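Local coordinates for protein glycoside hydrolase (PDB 6ORH) that probably hydrolyses alpha-L-fucosidic linkages in host-derived carbohydrate antigens, as a family 29 glycoside hydrolase that also carries an F5/8 type C domain, at residues S52-R57 against P97-K102; E58-L63 against S110-E115; E321-D326 against G414-L419. The protein carries 2 engineered substitutions. One frame throughout, in Å; residues are numbered along the deposited sequence. Where two conformers were deposited one is given.

Contact 1 (S52-R57 against P97-K102). With EDO (1,2-ethanediol), chain J; EDO (1,2-ethanediol), chain H.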
# COMPACT_ATOMS: atom_id res chain seq x y z
N SER A 52 30.40 27.07 13.87
CA SER A 52 31.84 27.25 13.75
C SER A 52 32.57 25.96 13.37
O SER A 52 33.70 26.03 12.86
CB SER A 52 32.43 27.83 15.01
OG SER A 52 32.12 26.98 16.10
N GLN A 53 31.93 24.80 13.55
CA GLN A 53 32.61 23.57 13.18
C GLN A 53 32.14 23.05 11.82
O GLN A 53 32.45 21.90 11.48
CB GLN A 53 32.35 22.50 14.24
CG GLN A 53 33.09 22.78 15.55
CD GLN A 53 32.49 21.94 16.65
OE1 GLN A 53 32.83 20.77 16.83
NE2 GLN A 53 31.56 22.51 17.40
N LEU A 54 31.45 23.89 11.03
CA LEU A 54 30.83 23.38 9.81
C LEU A 54 31.86 22.80 8.84
O LEU A 54 32.89 23.41 8.55
CB LEU A 54 30.00 24.48 9.16
CG LEU A 54 29.08 24.04 8.00
CD1 LEU A 54 27.88 24.96 7.96
CD2 LEU A 54 29.82 24.12 6.64
N ASP A 55 31.55 21.61 8.32
CA ASP A 55 32.45 20.93 7.40
C ASP A 55 31.61 20.36 6.26
O ASP A 55 31.09 19.24 6.37
CB ASP A 55 33.27 19.88 8.15
CG ASP A 55 34.37 19.31 7.27
OD1 ASP A 55 34.29 19.49 6.05
OD2 ASP A 55 35.36 18.75 7.83
N ALA A 56 31.44 21.19 5.20
CA ALA A 56 30.61 20.78 4.07
C ALA A 56 31.20 19.58 3.34
O ALA A 56 30.45 18.79 2.73
CB ALA A 56 30.40 21.94 3.10
N ARG A 57 32.54 19.45 3.36
CA ARG A 57 33.15 18.30 2.72
C ARG A 57 32.72 17.00 3.42
O ARG A 57 32.56 15.98 2.75
CB ARG A 57 34.68 18.45 2.62
CG ARG A 57 35.34 17.36 1.77
CD ARG A 57 36.86 17.53 1.77
NE ARG A 57 37.50 16.56 0.88
CZ ARG A 57 37.81 15.30 1.18
NH1 ARG A 57 37.56 14.81 2.38
NH2 ARG A 57 38.40 14.53 0.27
N PRO A 97 28.09 36.18 11.93
CA PRO A 97 29.48 36.00 12.34
C PRO A 97 30.18 34.79 11.74
O PRO A 97 31.40 34.66 11.86
CB PRO A 97 29.42 35.87 13.86
CG PRO A 97 28.00 35.48 14.18
CD PRO A 97 27.14 35.91 13.01
N TRP A 98 29.41 33.90 11.11
CA TRP A 98 30.02 32.72 10.52
C TRP A 98 31.09 33.17 9.53
O TRP A 98 30.83 34.04 8.70
CB TRP A 98 28.91 31.92 9.82
CG TRP A 98 29.38 30.66 9.16
CD1 TRP A 98 30.04 29.63 9.76
CD2 TRP A 98 29.21 30.27 7.78
NE1 TRP A 98 30.32 28.64 8.86
CE2 TRP A 98 29.81 29.00 7.64
CE3 TRP A 98 28.62 30.87 6.66
CZ2 TRP A 98 29.87 28.34 6.41
CZ3 TRP A 98 28.64 30.20 5.45
CH2 TRP A 98 29.25 28.94 5.33
N ARG A 99 32.31 32.58 9.59
CA ARG A 99 33.40 32.93 8.67
C ARG A 99 33.66 34.44 8.65
O ARG A 99 34.10 35.00 7.64
CB ARG A 99 33.15 32.40 7.26
CG ARG A 99 32.71 30.95 7.20
CD ARG A 99 33.88 30.00 7.31
NE ARG A 99 33.48 28.66 6.89
CZ ARG A 99 33.52 27.58 7.67
NH1 ARG A 99 33.96 27.67 8.92
NH2 ARG A 99 33.13 26.40 7.21
N ARG A 100 33.38 35.11 9.78
CA ARG A 100 33.52 36.55 9.94
C ARG A 100 32.82 37.33 8.83
O ARG A 100 33.35 38.33 8.33
CB ARG A 100 35.00 36.97 10.00
CG ARG A 100 35.44 37.45 11.37
CD ARG A 100 36.95 37.26 11.50
NE ARG A 100 37.35 36.03 10.83
CZ ARG A 100 38.50 35.40 11.06
NH1 ARG A 100 39.35 35.90 11.94
NH2 ARG A 100 38.78 34.28 10.43
N GLY A 101 31.63 36.87 8.45
CA GLY A 101 30.83 37.57 7.47
C GLY A 101 31.18 37.25 6.02
O GLY A 101 30.52 37.75 5.12
N LYS A 102 32.21 36.40 5.80
CA LYS A 102 32.75 36.19 4.46
C LYS A 102 32.43 34.77 3.99
O LYS A 102 33.11 34.25 3.11
CB LYS A 102 34.25 36.50 4.44
CG LYS A 102 34.49 37.99 4.69
CD LYS A 102 35.92 38.48 4.65
CE LYS A 102 35.97 40.00 4.63
NZ LYS A 102 35.19 40.55 3.49
C1 EDO J . 35.47 24.70 9.67
O1 EDO J . 34.25 25.24 10.08
C2 EDO J . 36.30 24.61 10.86
O2 EDO J . 36.24 25.86 11.50
C1 EDO H . 32.04 17.76 17.32
O1 EDO H . 31.11 18.85 17.26
C2 EDO H . 31.91 16.96 18.55
O2 EDO H . 31.87 17.73 19.75
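A small polar site, where R99 binds the carbonyl oxygen of L54 directly and is linked to that of S52 through a bound 1,2-ethanediol, joins the start of helix 56-65 to the loop before helix 105-116, far from the centre of the chain (about 29 Å between the centres). The direct bond runs from R99 NH2 to L54 O at 3.3 Å, with an N-H...O angle of 160°. The acceptor lies in the guanidinium plane, whereas the donor stands above the carbonyl plane, 42° out of it, and so misses the lone-pair direction. R99 NE turns to E108, and these two protein partners, at NE and NH2, should restrict the rotation of the guanidinium. In this crystal R99 NH1 also donates to O1 of the ethanediol, probably from the crystallisation liquor, at 2.7 Å, and the diol O2 bonds S52 O at 2.9 Å.

In TIM-barrel terms the first segment runs into helix 56-65, which comes after strand 23-27 with the short helix 31-35 between; the second lies in the loop between strand 70-74 and helix 105-116. D55 caps helix 56-65 through E58 N.

Beneath the arginine lies W98. The R99 chain bends at chi2 (-81°) and folds back over the indole, placing R99 CG over the middle of the ring, 3.5 Å above its plane, while W98 NE1 sits under the guanidinium face. L54 crosses the arginine at about a right angle. Its CB approaches W98 NE1 obliquely at 4.2 Å, and its CD1 is equally far from W98 CZ2, a loose apolar contact. F29 and L105 pack against L54 as well, burying it.

Contact 2 (E58-L63 against S110-E115)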
# COMPACT_ATOMS: atom_id res chain seq x y z
N GLU A 58 32.55 17.04 4.75
CA GLU A 58 32.09 15.85 5.47
C GLU A 58 30.65 15.52 5.09
O GLU A 58 30.30 14.36 5.03
CB GLU A 58 32.19 16.02 6.99
CG GLU A 58 33.63 15.82 7.45
CD GLU A 58 34.11 14.42 7.14
OE1 GLU A 58 33.67 13.49 7.87
OE2 GLU A 58 34.89 14.24 6.17
N TRP A 59 29.82 16.56 4.83
CA TRP A 59 28.46 16.26 4.39
C TRP A 59 28.54 15.49 3.08
O TRP A 59 27.92 14.44 2.92
CB TRP A 59 27.64 17.54 4.16
CG TRP A 59 27.52 18.49 5.31
CD1 TRP A 59 27.92 18.33 6.61
CD2 TRP A 59 26.93 19.80 5.21
NE1 TRP A 59 27.62 19.47 7.32
CE2 TRP A 59 27.01 20.39 6.49
CE3 TRP A 59 26.34 20.54 4.16
CZ2 TRP A 59 26.52 21.67 6.74
CZ3 TRP A 59 25.84 21.80 4.42
CH2 TRP A 59 25.96 22.38 5.69
N VAL A 60 29.31 16.04 2.12
CA VAL A 60 29.38 15.42 0.81
C VAL A 60 30.04 14.04 0.89
O VAL A 60 29.55 13.10 0.25
CB VAL A 60 30.10 16.34 -0.19
CG1 VAL A 60 30.31 15.62 -1.53
CG2 VAL A 60 29.34 17.65 -0.36
N ARG A 61 31.15 13.91 1.65
CA ARG A 61 31.87 12.63 1.70
C ARG A 61 30.94 11.52 2.21
O ARG A 61 30.86 10.45 1.61
CB ARG A 61 33.11 12.73 2.60
CG ARG A 61 33.88 11.41 2.67
CD ARG A 61 35.07 11.52 3.62
NE ARG A 61 34.69 11.64 5.03
CZ ARG A 61 34.33 10.62 5.82
NH1 ARG A 61 34.32 9.37 5.35
NH2 ARG A 61 33.98 10.86 7.07
N VAL A 62 30.22 11.78 3.30
CA VAL A 62 29.36 10.77 3.89
C VAL A 62 28.23 10.43 2.92
O VAL A 62 27.93 9.26 2.69
CB VAL A 62 28.84 11.18 5.28
CG1 VAL A 62 27.67 10.30 5.72
CG2 VAL A 62 29.97 11.05 6.30
N LEU A 63 27.64 11.46 2.30
CA LEU A 63 26.58 11.16 1.33
C LEU A 63 27.11 10.34 0.15
O LEU A 63 26.43 9.43 -0.31
CB LEU A 63 25.93 12.47 0.88
CG LEU A 63 25.17 13.23 1.96
CD1 LEU A 63 24.73 14.60 1.45
CD2 LEU A 63 23.99 12.40 2.47
N SER A 110 29.52 23.34 -2.95
CA SER A 110 29.81 23.16 -4.36
C SER A 110 31.25 22.68 -4.56
O SER A 110 31.47 21.82 -5.41
CB SER A 110 29.57 24.44 -5.14
OG SER A 110 28.18 24.75 -5.17
N GLN A 111 32.18 23.21 -3.76
CA GLN A 111 33.58 22.78 -3.89
C GLN A 111 33.70 21.29 -3.59
O GLN A 111 34.35 20.55 -4.36
CB GLN A 111 34.46 23.55 -2.91
CG GLN A 111 34.68 24.98 -3.36
CD GLN A 111 35.31 25.83 -2.29
OE1 GLN A 111 35.21 25.54 -1.10
NE2 GLN A 111 35.96 26.90 -2.73
N ALA A 112 33.08 20.88 -2.47
CA ALA A 112 33.09 19.47 -2.07
C ALA A 112 32.35 18.59 -3.09
O ALA A 112 32.82 17.52 -3.49
CB ALA A 112 32.54 19.32 -0.67
N ALA A 113 31.15 19.01 -3.53
CA ALA A 113 30.44 18.25 -4.54
C ALA A 113 31.27 18.08 -5.80
O ALA A 113 31.23 17.02 -6.41
CB ALA A 113 29.13 18.94 -4.89
N THR A 114 31.98 19.14 -6.22
CA THR A 114 32.79 19.01 -7.42
C THR A 114 33.88 17.94 -7.22
O THR A 114 34.10 17.06 -8.08
CB THR A 114 33.34 20.38 -7.81
OG1 THR A 114 32.21 21.22 -8.10
CG2 THR A 114 34.25 20.31 -9.01
N GLU A 115 34.52 17.99 -6.05
CA GLU A 115 35.58 17.03 -5.74
C GLU A 115 35.06 15.59 -5.80
O GLU A 115 35.73 14.69 -6.35
CB GLU A 115 36.16 17.34 -4.36
CG GLU A 115 37.28 16.38 -3.99
CD GLU A 115 37.82 16.49 -2.58
OE1 GLU A 115 37.42 17.39 -1.82
OE2 GLU A 115 38.69 15.65 -2.25
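S110 O, on the helix that brings A112 against V60, is gripped by two donors of one residue: T114 N at 2.8 Å and T114 OG1 at 2.9 Å. They arrive from opposite faces of the carbonyl plane, the hydroxyl tilted 32° from it, so the threonine side chain reinforces the ordinary helical bond. A162 N also bonds T114 OG1, and G160 N bonds S110 OG, which ties this side of the helix to the loop near residue 160.

The other side meets helix 56-65. V60 CG2 presses on A112 CB at 3.6 Å and lies 3.9 Å from A113 N, while CG1, anti to the backbone N (chi1 174°), is 3.7 Å from A112 O. Both methyls thus lie against A112, CG2 by its CB and CG1 by its carbonyl. Alanines on the facing helix permit a close approach, with V60 CA and A113 CA only 6.1 Å apart. These are neighbouring outer helices of the TIM barrel, which come after parallel strands 23-27 and 70-74 in the chain; W59 and L63 reach inward to I27 and A25 of the first strand, and F116 packs on V60.

Away from the interface, R61 grips E58 side-on within its own helix. R61 NH2 bonds E58 OE1 on the syn lone pair at 2.8 Å, and NE donates to E58 OE2 with a nearly straight N-H...O angle of 175°, making a side-on salt bridge. E65 provides a second carboxylate for R61, through NH1.

Contact 3 (E321-D326 against G414-L419); sequences ELYKED and GYKRLL
Y323, just past the end of helix 306-322, carries the contact by reaching K416. With its CG beside the backbone N (chi1 -68°), the ring extends to meet K416 from the opposite direction, and K416 NZ donates to Y323 OH at 3.0 Å. The ammonium lies oblique to the ring, 3.6 Å from Y323 CZ. K416 is fully extended, which carries its nitrogen to the hydroxyl. A methyl of L418, CD1, packs against the hydroxyl oxygen Y323 OH at 3.6 Å, a van der Waals contact. The preceding residue, L322, rests its CD2 3.8 Å above one face of the Y323 ring, offset toward the rim, and Y448 packs edge-to-face with the tyrosine. Further on, D326 fastens the segment to strand 441-448: its OD2 bonds S446 OG, and its OD1 accepts from L447 N.

Both polar ends have further partners: K416 NZ forms a salt bridge with E22, and Y323 OH bonds the hydroxyl of Y282. K416, just ahead of strand 417-426 of the F5/8 type C beta-sandwich, thereby joins it to elements of the fucosidase domain. A buried lysine beside a carboxylate is likely to stay protonated, and its positive charge would polarise the phenol that accepts its N-H.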
# COMPACT_ATOMS: atom_id res chain seq x y z
N GLU A 321 23.84 -5.41 0.25
CA GLU A 321 23.60 -6.83 0.50
C GLU A 321 22.40 -7.33 -0.31
O GLU A 321 22.45 -8.42 -0.88
CB GLU A 321 23.45 -7.11 1.99
CG GLU A 321 24.73 -6.85 2.78
CD GLU A 321 25.94 -7.73 2.44
OE1 GLU A 321 25.75 -8.81 1.83
OE2 GLU A 321 27.06 -7.33 2.80
N LEU A 322 21.32 -6.53 -0.37
CA LEU A 322 20.13 -6.94 -1.11
C LEU A 322 20.50 -7.32 -2.54
O LEU A 322 20.01 -8.32 -3.08
CB LEU A 322 19.15 -5.74 -1.14
CG LEU A 322 17.91 -5.95 -2.02
CD1 LEU A 322 16.97 -6.97 -1.37
CD2 LEU A 322 17.18 -4.62 -2.16
N TYR A 323 21.30 -6.47 -3.19
CA TYR A 323 21.56 -6.59 -4.61
C TYR A 323 22.80 -7.43 -4.90
O TYR A 323 23.17 -7.57 -6.05
CB TYR A 323 21.77 -5.19 -5.20
CG TYR A 323 20.55 -4.32 -5.21
CD1 TYR A 323 19.39 -4.70 -5.88
CD2 TYR A 323 20.57 -3.10 -4.56
CE1 TYR A 323 18.28 -3.87 -5.90
CE2 TYR A 323 19.48 -2.25 -4.58
CZ TYR A 323 18.33 -2.64 -5.25
OH TYR A 323 17.27 -1.78 -5.23
N LYS A 324 23.41 -8.02 -3.86
CA LYS A 324 24.67 -8.75 -3.99
C LYS A 324 24.55 -9.85 -5.06
O LYS A 324 25.44 -10.02 -5.89
CB LYS A 324 25.05 -9.26 -2.60
CG LYS A 324 26.36 -10.04 -2.49
CD LYS A 324 26.75 -10.25 -1.04
CE LYS A 324 28.25 -10.27 -0.79
NZ LYS A 324 28.58 -9.92 0.62
N GLU A 325 23.43 -10.58 -5.05
CA GLU A 325 23.25 -11.62 -6.05
C GLU A 325 21.85 -11.59 -6.65
O GLU A 325 20.86 -11.76 -5.94
CB GLU A 325 23.50 -13.01 -5.44
CG GLU A 325 23.62 -14.05 -6.54
CD GLU A 325 23.68 -15.51 -6.11
OE1 GLU A 325 23.74 -15.78 -4.88
OE2 GLU A 325 23.63 -16.37 -7.01
N ASP A 326 21.84 -11.42 -7.97
CA ASP A 326 20.64 -11.61 -8.77
C ASP A 326 20.50 -13.11 -9.07
O ASP A 326 21.20 -13.63 -9.96
CB ASP A 326 20.75 -10.82 -10.08
CG ASP A 326 19.52 -10.95 -10.97
OD1 ASP A 326 18.59 -11.67 -10.57
OD2 ASP A 326 19.53 -10.34 -12.06
N GLY A 414 7.10 0.65 -14.42
CA GLY A 414 7.86 1.88 -14.52
C GLY A 414 9.36 1.62 -14.75
O GLY A 414 9.74 0.57 -15.28
N TYR A 415 10.20 2.55 -14.30
CA TYR A 415 11.63 2.42 -14.50
C TYR A 415 12.15 1.16 -13.80
O TYR A 415 13.04 0.44 -14.30
CB TYR A 415 12.35 3.63 -13.90
CG TYR A 415 13.81 3.66 -14.29
CD1 TYR A 415 14.19 4.20 -15.50
CD2 TYR A 415 14.76 3.11 -13.44
CE1 TYR A 415 15.53 4.19 -15.89
CE2 TYR A 415 16.10 3.09 -13.81
CZ TYR A 415 16.46 3.62 -15.05
OH TYR A 415 17.77 3.69 -15.44
N LYS A 416 11.62 0.92 -12.60
CA LYS A 416 12.06 -0.19 -11.78
C LYS A 416 11.01 -0.44 -10.72
O LYS A 416 10.60 0.47 -10.01
CB LYS A 416 13.37 0.19 -11.09
CG LYS A 416 13.84 -0.76 -9.99
CD LYS A 416 15.26 -0.37 -9.56
CE LYS A 416 15.74 -1.09 -8.32
NZ LYS A 416 17.15 -0.71 -8.01
N ARG A 417 10.58 -1.71 -10.59
CA ARG A 417 9.61 -2.10 -9.59
C ARG A 417 10.22 -3.25 -8.79
O ARG A 417 10.64 -4.25 -9.38
CB ARG A 417 8.32 -2.59 -10.27
CG ARG A 417 7.21 -3.07 -9.34
CD ARG A 417 6.64 -1.91 -8.54
NE ARG A 417 5.78 -2.31 -7.42
CZ ARG A 417 4.46 -2.30 -7.43
NH1 ARG A 417 3.77 -2.04 -8.55
NH2 ARG A 417 3.82 -2.62 -6.31
N LEU A 418 10.28 -3.06 -7.48
CA LEU A 418 10.62 -4.15 -6.57
C LEU A 418 9.31 -4.62 -5.99
O LEU A 418 8.42 -3.82 -5.67
CB LEU A 418 11.58 -3.66 -5.48
CG LEU A 418 12.91 -3.13 -6.01
CD1 LEU A 418 13.73 -2.49 -4.88
CD2 LEU A 418 13.71 -4.24 -6.68
N LEU A 419 9.10 -5.93 -6.02
CA LEU A 419 7.93 -6.45 -5.33
C LEU A 419 8.33 -7.56 -4.36
O LEU A 419 8.93 -8.55 -4.78
CB LEU A 419 6.99 -6.97 -6.41
CG LEU A 419 5.68 -7.56 -5.88
CD1 LEU A 419 4.79 -6.44 -5.32
CD2 LEU A 419 4.98 -8.28 -7.02

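Overall arrangement
Contacts 1 and 2 lie in the alpha-L-fucosidase barrel with centres 15 Å apart, sharing helix 56-65; their segments alternate along the chain, and both join helix 56-65 and its lead-in to helix 105-116 and the loop before it. They touch directly: R57 NH2 forms a salt bridge with E115 OE2 at 2.8 Å, and R57 CA packs on A112 CB. Contact 3 comes later in the chain, its centre 27 Å from contact 2 and 41 Å from contact 1, with no touch to either. It joins the end of helix 306-322 to the start of strand 417-426 and the residue before it, linking the barrel to the C-terminal beta-sandwich.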